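Side-chain contacts in uncharacterized protein AF0587 (Archaeoglobus fulgidus DSM 4304, PDB 2Q07), which is of unknown function but, as the C-terminal part of an archaeosine synthase type 1 family member with a PUA domain, probably binds RNA in tRNA modification: residues Val71-Glu76 / Val166-Arg171; Trp103-Ile108 / Glu132-Ala137; Val127-Glu132 / Val139-Glu144. One frame throughout, in Å; residues are numbered along the deposited sequence.

Contact 1 of 3, residues Val71-Glu76 / Val166-Arg171; sequences VPREFE and VDLYRR
The guanidinium of R73, whose aliphatic chain rests on L168, takes E76 OE2 at its edge and in its plane. NE lies 3.1 Å from E76 OE2, and NH2 lies 2.8 Å from the same oxygen. This side-on grip of two nitrogens on one atom is a salt bridge. NH2 comes to the syn side, 16° out of the carboxylate plane, while NE comes from above that plane. E62 takes NH1 in a salt bridge, and H49 shares NH2 with E76, so bonds at all three nitrogens hold the group's rotation. The R171 guanidinium has D167 N at its edge, and R171 NH1 is salt-bridged to D167 OD1 at 3.0 Å. R73 has CG anti to its backbone N (chi1 172°), which lays its chain roughly square to L168. R73 CD touches L168 CD2 at 3.7 Å, and R73 CG sits 3.9 Å from L168 CD1. E74 CG meets R171 CB loosely, at 4.3 Å. The 3-10 turn 73-75, just after edge strand 70-72 in the DUF5591 region, thus packs against the first turn of helix 168-181 in the pre-PUA region and joins the two. Helix 47-55 and strand 61-65 also touch R73 and L168.

Contact 2 of 3, residues Trp103-Ile108 / Glu132-Ala137; sequences WLKRFI and EDEVEA
K105 and E134 meet nearly perpendicular, and the lysine ammonium ends on the glutamate carboxylate. K105 NZ donates to E134 OE1 over 2.8 Å in a salt bridge. The nitrogen stands above the carboxylate plane, 62° out of it. K105 has CG anti to the backbone N (chi1 -179°), and its chain turns at chi3 (81°) to bring NZ round to the acid. Its CD passes close to E134 CB, at 3.7 Å. V135 lies differently: it and K105 run alongside, pointing opposite ways, with V135 CG1 against K105 CG at 3.9 Å. The setting is the alpha/beta sheet domain. Here helix 94-111 faces the loop that leads from helix 123-132 into strand 138-141 of a beta-alpha-beta unit. One helical turn on from K105, the buried I108 puts CG2 4.3 Å from V135 CG1. V135 CG1 therefore has apolar neighbours from two successive turns of the helix. Cut back to an alanine, K105 would probably leave the E134 carboxylate without its positive mate and V135 CG1 with less cover. A water also joins K105 and E134, accepting from K105 NZ (3.0 Å) and donating to the backbone E134 O (2.9 Å).

Contact 3 of 3, residues Val127-Glu132 / Val139-Glu144; sequences VVERVE and VVYTAE
E132 holds CG anti to the backbone N (chi1 -179°) and stays extended beyond it, which carries the carboxylate across to the strand. Y141 CB already points at the helix, and with CG anti to the carbonyl carbon (chi1 -59°) the hydroxyl ends beside E132. The two belong to a beta-alpha-beta crossover made of strand 115-118, helix 123-132 and strand 138-141. The axes of helix 127-132 and strand 139-141 run nearly antiparallel (154°) and approach to 9.8 Å. Strand 138-141 is the outermost on its side of the five-stranded sheet. Y141 OH donates to E132 OE2 at 2.7 Å. The oxygen sits at the ring edge, near the ring plane, and the carboxylate is tilted against the ring. The hydroxyl meets OE2 from above the carboxylate plane, not within it. Apolar contacts flank this bond. E132 CG lies on V139 CG2 at 3.5 Å. The buried V128 reaches both strand residues with one methyl: its CG1 is 3.9 Å from V139 CG1 and 3.8 Å from Y141 CE2. The chain of E129 runs crosswise to the tyrosine, with CG 3.7 Å from Y141 OH. R125, earlier in the helix, makes a cation-pi contact with the Y141 ring. The second carboxylate oxygen is also used: a water donates to E132 OE1 at 2.6 Å and to the backbone V139 O at 2.8 Å.

Contacts 2 and 3 are neighbours, with centres about 11 Å apart. They share E132, and their segments alternate along the chain. Helix 94-111 and helix 123-132 meet between them, with K105 CB 3.8 Å from V131 CG1 and I108 CD1 3.9 Å from V131 CG1. Contact 1 encloses both along the chain. Its centre is about 20 Å from that of contact 2, yet the two touch where P72 CG meets F107 CE2 at 3.5 Å. Contacts 1 and 3 do not touch; their nearest atoms are about 10 Å apart. They involve strands 70-72 and 138-141, the two outer strands of one sheet. Contact 1 is where this sheet meets helix 168-181, in the pre-PUA region.

Contact 1 of 3, residues Val71-Glu76 / Val166-Arg171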
# COMPACT_ATOMS: atom_id res chain seq x y z
N VAL A 71 -2.47 5.17 7.89
CA VAL A 71 -2.12 4.07 7.01
C VAL A 71 -2.83 2.72 7.13
O VAL A 71 -2.67 2.02 8.11
CB VAL A 71 -0.60 3.75 7.13
CG1 VAL A 71 -0.19 2.70 6.11
CG2 VAL A 71 0.21 5.03 6.94
N PRO A 72 -3.64 2.36 6.12
CA PRO A 72 -4.30 1.07 6.20
C PRO A 72 -3.16 0.05 6.14
O PRO A 72 -2.19 0.25 5.40
CB PRO A 72 -5.17 1.04 4.94
CG PRO A 72 -5.55 2.49 4.78
CD PRO A 72 -4.24 3.20 5.06
N ARG A 73 -3.25 -1.01 6.92
CA ARG A 73 -2.20 -2.02 6.94
C ARG A 73 -1.76 -2.48 5.55
O ARG A 73 -0.60 -2.82 5.33
CB ARG A 73 -2.67 -3.22 7.76
CG ARG A 73 -1.73 -4.42 7.70
CD ARG A 73 -1.31 -4.85 9.09
NE ARG A 73 -0.25 -4.00 9.61
CZ ARG A 73 -0.03 -3.77 10.90
NH1 ARG A 73 -0.80 -4.32 11.83
NH2 ARG A 73 0.98 -3.00 11.25
N GLU A 74 -2.70 -2.48 4.60
CA GLU A 74 -2.42 -2.92 3.23
C GLU A 74 -1.44 -2.06 2.45
O GLU A 74 -0.89 -2.50 1.44
CB GLU A 74 -3.72 -3.02 2.43
CG GLU A 74 -4.69 -4.09 2.92
CD GLU A 74 -5.46 -3.70 4.18
OE1 GLU A 74 -5.29 -2.57 4.68
OE2 GLU A 74 -6.24 -4.54 4.66
N PHE A 75 -1.21 -0.83 2.90
CA PHE A 75 -0.30 0.07 2.22
C PHE A 75 0.96 0.33 3.04
O PHE A 75 1.77 1.18 2.67
CB PHE A 75 -0.99 1.41 1.92
CG PHE A 75 -2.28 1.28 1.14
CD1 PHE A 75 -3.50 1.54 1.75
CD2 PHE A 75 -2.26 0.93 -0.21
CE1 PHE A 75 -4.70 1.45 1.04
CE2 PHE A 75 -3.45 0.84 -0.94
CZ PHE A 75 -4.68 1.10 -0.31
N GLU A 76 1.15 -0.39 4.14
CA GLU A 76 2.30 -0.13 5.00
C GLU A 76 3.68 -0.43 4.40
O GLU A 76 4.69 -0.19 5.04
CB GLU A 76 2.12 -0.83 6.35
CG GLU A 76 2.74 -2.20 6.46
CD GLU A 76 2.81 -2.69 7.90
OE1 GLU A 76 3.62 -3.60 8.17
OE2 GLU A 76 2.05 -2.18 8.76
N VAL A 166 -7.33 -15.15 7.98
CA VAL A 166 -7.25 -14.33 6.78
C VAL A 166 -5.81 -14.30 6.27
O VAL A 166 -4.87 -14.37 7.06
CB VAL A 166 -7.69 -12.87 7.08
CG1 VAL A 166 -7.57 -12.02 5.83
CG2 VAL A 166 -9.10 -12.84 7.62
N ASP A 167 -5.63 -14.20 4.97
CA ASP A 167 -4.27 -14.14 4.46
C ASP A 167 -3.94 -12.67 4.18
O ASP A 167 -4.14 -12.16 3.09
CB ASP A 167 -4.11 -15.01 3.21
CG ASP A 167 -4.94 -14.54 2.04
OD1 ASP A 167 -6.04 -13.97 2.26
OD2 ASP A 167 -4.50 -14.74 0.90
N LEU A 168 -3.45 -12.00 5.22
CA LEU A 168 -3.10 -10.59 5.15
C LEU A 168 -2.04 -10.27 4.09
O LEU A 168 -2.11 -9.23 3.44
CB LEU A 168 -2.60 -10.12 6.51
CG LEU A 168 -2.17 -8.65 6.62
CD1 LEU A 168 -3.36 -7.73 6.39
CD2 LEU A 168 -1.59 -8.42 8.00
N TYR A 169 -1.07 -11.17 3.92
CA TYR A 169 0.02 -10.97 2.97
C TYR A 169 -0.47 -10.83 1.53
O TYR A 169 0.07 -10.03 0.77
CB TYR A 169 1.03 -12.11 3.06
CG TYR A 169 1.87 -12.12 4.33
CD1 TYR A 169 2.75 -13.17 4.59
CD2 TYR A 169 1.79 -11.09 5.26
CE1 TYR A 169 3.52 -13.20 5.75
CE2 TYR A 169 2.56 -11.10 6.42
CZ TYR A 169 3.42 -12.16 6.66
OH TYR A 169 4.18 -12.20 7.81
N ARG A 170 -1.48 -11.61 1.17
CA ARG A 170 -2.04 -11.54 -0.17
C ARG A 170 -2.78 -10.21 -0.40
O ARG A 170 -2.70 -9.62 -1.48
CB ARG A 170 -2.98 -12.72 -0.41
CG ARG A 170 -3.91 -12.58 -1.61
CD ARG A 170 -4.51 -13.93 -1.97
NE ARG A 170 -3.45 -14.86 -2.35
CZ ARG A 170 -3.58 -16.18 -2.37
NH1 ARG A 170 -4.73 -16.75 -2.03
NH2 ARG A 170 -2.54 -16.94 -2.72
N ARG A 171 -3.49 -9.74 0.63
CA ARG A 171 -4.22 -8.47 0.52
C ARG A 171 -3.24 -7.31 0.31
O ARG A 171 -3.50 -6.39 -0.46
CB ARG A 171 -5.05 -8.21 1.78
CG ARG A 171 -6.54 -8.47 1.63
CD ARG A 171 -6.87 -9.93 1.85
NE ARG A 171 -8.29 -10.21 1.62
CZ ARG A 171 -8.93 -11.26 2.11
NH1 ARG A 171 -8.28 -12.14 2.86
NH2 ARG A 171 -10.21 -11.46 1.84

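Contact 2 of 3, residues Trp103-Ile108 / Glu132-Ala137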
# COMPACT_ATOMS: atom_id res chain seq x y z
N TRP A 103 -8.43 12.57 7.47
CA TRP A 103 -8.07 11.43 6.63
C TRP A 103 -8.52 10.09 7.19
O TRP A 103 -9.01 9.24 6.44
CB TRP A 103 -6.56 11.43 6.36
CG TRP A 103 -6.20 12.43 5.31
CD1 TRP A 103 -5.50 13.60 5.48
CD2 TRP A 103 -6.61 12.41 3.93
NE1 TRP A 103 -5.47 14.31 4.30
CE2 TRP A 103 -6.14 13.60 3.33
CE3 TRP A 103 -7.34 11.50 3.15
CZ2 TRP A 103 -6.38 13.91 1.98
CZ3 TRP A 103 -7.57 11.80 1.81
CH2 TRP A 103 -7.09 13.00 1.24
N LEU A 104 -8.38 9.91 8.50
CA LEU A 104 -8.80 8.66 9.12
C LEU A 104 -10.28 8.41 8.84
O LEU A 104 -10.68 7.28 8.52
CB LEU A 104 -8.57 8.69 10.64
CG LEU A 104 -9.15 7.49 11.40
CD1 LEU A 104 -8.49 6.19 10.94
CD2 LEU A 104 -8.95 7.68 12.91
N LYS A 105 -11.09 9.47 8.95
CA LYS A 105 -12.52 9.38 8.69
C LYS A 105 -12.79 8.89 7.28
O LYS A 105 -13.70 8.08 7.05
CB LYS A 105 -13.22 10.73 8.88
CG LYS A 105 -14.73 10.62 8.63
CD LYS A 105 -15.53 11.82 9.11
CE LYS A 105 -15.50 12.96 8.12
NZ LYS A 105 -16.51 13.99 8.48
N ARG A 106 -12.02 9.40 6.32
CA ARG A 106 -12.17 9.01 4.92
C ARG A 106 -11.98 7.52 4.70
O ARG A 106 -12.76 6.90 3.98
CB ARG A 106 -11.19 9.78 4.05
CG ARG A 106 -11.39 11.27 4.18
CD ARG A 106 -10.83 12.01 3.00
NE ARG A 106 -11.02 13.45 3.16
CZ ARG A 106 -10.83 14.34 2.20
NH1 ARG A 106 -10.43 13.93 1.00
NH2 ARG A 106 -11.01 15.63 2.44
N PHE A 107 -10.96 6.95 5.33
CA PHE A 107 -10.71 5.51 5.19
C PHE A 107 -11.80 4.68 5.87
O PHE A 107 -12.20 3.64 5.37
CB PHE A 107 -9.34 5.15 5.78
CG PHE A 107 -8.19 5.48 4.87
CD1 PHE A 107 -7.27 6.47 5.21
CD2 PHE A 107 -8.01 4.79 3.68
CE1 PHE A 107 -6.19 6.76 4.38
CE2 PHE A 107 -6.92 5.07 2.84
CZ PHE A 107 -6.02 6.05 3.19
N ILE A 108 -12.27 5.14 7.03
CA ILE A 108 -13.31 4.43 7.75
C ILE A 108 -14.60 4.44 6.93
O ILE A 108 -15.27 3.42 6.79
CB ILE A 108 -13.59 5.11 9.11
CG1 ILE A 108 -12.45 4.81 10.08
CG2 ILE A 108 -14.94 4.63 9.68
CD1 ILE A 108 -12.61 5.53 11.42
N GLU A 132 -15.35 9.64 15.69
CA GLU A 132 -16.49 8.93 16.23
C GLU A 132 -17.78 9.70 16.06
O GLU A 132 -18.79 9.13 15.65
CB GLU A 132 -16.27 8.64 17.72
CG GLU A 132 -17.42 7.87 18.35
CD GLU A 132 -17.28 7.71 19.86
OE1 GLU A 132 -18.18 7.09 20.47
OE2 GLU A 132 -16.29 8.22 20.44
N ASP A 133 -17.75 11.00 16.35
CA ASP A 133 -18.94 11.84 16.25
C ASP A 133 -19.42 12.11 14.82
O ASP A 133 -20.51 12.66 14.62
CB ASP A 133 -18.71 13.20 16.93
CG ASP A 133 -18.29 13.08 18.39
OD1 ASP A 133 -18.87 12.23 19.12
OD2 ASP A 133 -17.40 13.84 18.81
N GLU A 134 -18.63 11.74 13.82
CA GLU A 134 -19.02 12.01 12.45
C GLU A 134 -19.32 10.78 11.59
O GLU A 134 -19.75 10.92 10.44
CB GLU A 134 -17.93 12.85 11.77
CG GLU A 134 -17.43 13.99 12.63
CD GLU A 134 -16.44 14.88 11.90
OE1 GLU A 134 -15.65 14.34 11.10
OE2 GLU A 134 -16.44 16.11 12.14
N VAL A 135 -19.10 9.58 12.13
CA VAL A 135 -19.34 8.36 11.37
C VAL A 135 -20.51 7.55 11.91
O VAL A 135 -20.82 7.62 13.10
CB VAL A 135 -18.07 7.48 11.36
CG1 VAL A 135 -16.88 8.29 10.87
CG2 VAL A 135 -17.81 6.94 12.76
N GLU A 136 -21.14 6.75 11.05
CA GLU A 136 -22.27 5.92 11.46
C GLU A 136 -21.81 4.70 12.26
O GLU A 136 -22.54 4.18 13.10
CB GLU A 136 -23.06 5.43 10.25
CG GLU A 136 -23.56 6.49 9.29
CD GLU A 136 -24.52 5.91 8.26
OE1 GLU A 136 -24.30 4.75 7.84
OE2 GLU A 136 -25.48 6.60 7.87
N ALA A 137 -20.58 4.26 11.99
CA ALA A 137 -20.05 3.09 12.67
C ALA A 137 -20.05 3.20 14.19
O ALA A 137 -19.99 4.30 14.75
CB ALA A 137 -18.63 2.79 12.18
O HOH W 1 -18.71 11.99 7.91

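Contact 3 of 3, residues Val127-Glu132 / Val139-Glu144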
# COMPACT_ATOMS: atom_id res chain seq x y z
N VAL A 127 -7.79 11.78 18.40
CA VAL A 127 -7.99 11.74 16.96
C VAL A 127 -9.27 10.95 16.68
O VAL A 127 -10.16 11.43 15.98
CB VAL A 127 -6.79 11.06 16.25
CG1 VAL A 127 -7.14 10.72 14.82
CG2 VAL A 127 -5.56 11.98 16.29
N VAL A 128 -9.35 9.75 17.24
CA VAL A 128 -10.51 8.88 17.04
C VAL A 128 -11.79 9.53 17.57
O VAL A 128 -12.86 9.47 16.93
CB VAL A 128 -10.29 7.53 17.75
CG1 VAL A 128 -11.48 6.60 17.52
CG2 VAL A 128 -9.01 6.89 17.23
N GLU A 129 -11.69 10.16 18.73
CA GLU A 129 -12.85 10.82 19.31
C GLU A 129 -13.45 11.83 18.35
O GLU A 129 -14.67 11.97 18.28
CB GLU A 129 -12.47 11.49 20.64
CG GLU A 129 -12.47 10.51 21.81
CD GLU A 129 -11.81 11.07 23.05
OE1 GLU A 129 -12.08 12.23 23.39
OE2 GLU A 129 -11.03 10.33 23.69
N ARG A 130 -12.60 12.52 17.59
CA ARG A 130 -13.07 13.49 16.61
C ARG A 130 -13.90 12.82 15.53
O ARG A 130 -14.92 13.34 15.11
CB ARG A 130 -11.89 14.20 15.94
CG ARG A 130 -11.15 15.21 16.80
CD ARG A 130 -12.02 16.42 17.13
NE ARG A 130 -11.20 17.58 17.48
CZ ARG A 130 -10.55 18.34 16.60
NH1 ARG A 130 -10.63 18.07 15.30
NH2 ARG A 130 -9.81 19.36 17.00
N VAL A 131 -13.44 11.66 15.08
CA VAL A 131 -14.11 10.91 14.02
C VAL A 131 -15.39 10.20 14.48
O VAL A 131 -16.38 10.14 13.75
CB VAL A 131 -13.18 9.84 13.41
CG1 VAL A 131 -13.89 9.12 12.28
CG2 VAL A 131 -11.89 10.48 12.91
N GLU A 132 -15.35 9.64 15.69
CA GLU A 132 -16.49 8.93 16.23
C GLU A 132 -17.78 9.70 16.06
O GLU A 132 -18.79 9.13 15.65
CB GLU A 132 -16.27 8.64 17.72
CG GLU A 132 -17.42 7.87 18.35
CD GLU A 132 -17.28 7.71 19.86
OE1 GLU A 132 -18.18 7.09 20.47
OE2 GLU A 132 -16.29 8.22 20.44
N VAL A 139 -18.20 2.94 17.60
CA VAL A 139 -16.80 3.10 17.95
C VAL A 139 -16.62 2.67 19.40
O VAL A 139 -17.25 3.22 20.30
CB VAL A 139 -16.33 4.56 17.77
CG1 VAL A 139 -14.82 4.65 17.96
CG2 VAL A 139 -16.72 5.07 16.40
N VAL A 140 -15.76 1.68 19.60
CA VAL A 140 -15.47 1.16 20.93
C VAL A 140 -13.99 1.34 21.25
O VAL A 140 -13.14 1.20 20.38
CB VAL A 140 -15.81 -0.35 21.00
CG1 VAL A 140 -17.31 -0.56 20.77
CG2 VAL A 140 -15.00 -1.11 19.95
N TYR A 141 -13.69 1.67 22.51
CA TYR A 141 -12.31 1.86 22.94
C TYR A 141 -11.90 0.68 23.82
O TYR A 141 -12.57 0.37 24.80
CB TYR A 141 -12.17 3.19 23.68
CG TYR A 141 -12.58 4.37 22.83
CD1 TYR A 141 -13.92 4.69 22.65
CD2 TYR A 141 -11.63 5.12 22.14
CE1 TYR A 141 -14.32 5.71 21.81
CE2 TYR A 141 -12.01 6.15 21.28
CZ TYR A 141 -13.35 6.44 21.12
OH TYR A 141 -13.75 7.44 20.26
N THR A 142 -10.79 0.04 23.48
CA THR A 142 -10.34 -1.14 24.21
C THR A 142 -9.05 -0.99 25.00
O THR A 142 -8.62 -1.93 25.67
CB THR A 142 -10.18 -2.33 23.25
OG1 THR A 142 -9.39 -1.93 22.12
CG2 THR A 142 -11.54 -2.81 22.75
N ALA A 143 -8.43 0.18 24.93
CA ALA A 143 -7.17 0.40 25.63
C ALA A 143 -7.15 1.64 26.53
O ALA A 143 -7.51 2.74 26.12
CB ALA A 143 -6.04 0.47 24.62
N GLU A 144 -6.72 1.43 27.77
CA GLU A 144 -6.60 2.52 28.73
C GLU A 144 -5.24 2.37 29.42
O GLU A 144 -5.05 1.45 30.22
CB GLU A 144 -7.73 2.47 29.77
CG GLU A 144 -7.75 1.23 30.65
CD GLU A 144 -8.83 1.29 31.72
OE1 GLU A 144 -8.87 0.39 32.59
OE2 GLU A 144 -9.64 2.24 31.70
O HOH W 2 -17.81 5.16 22.24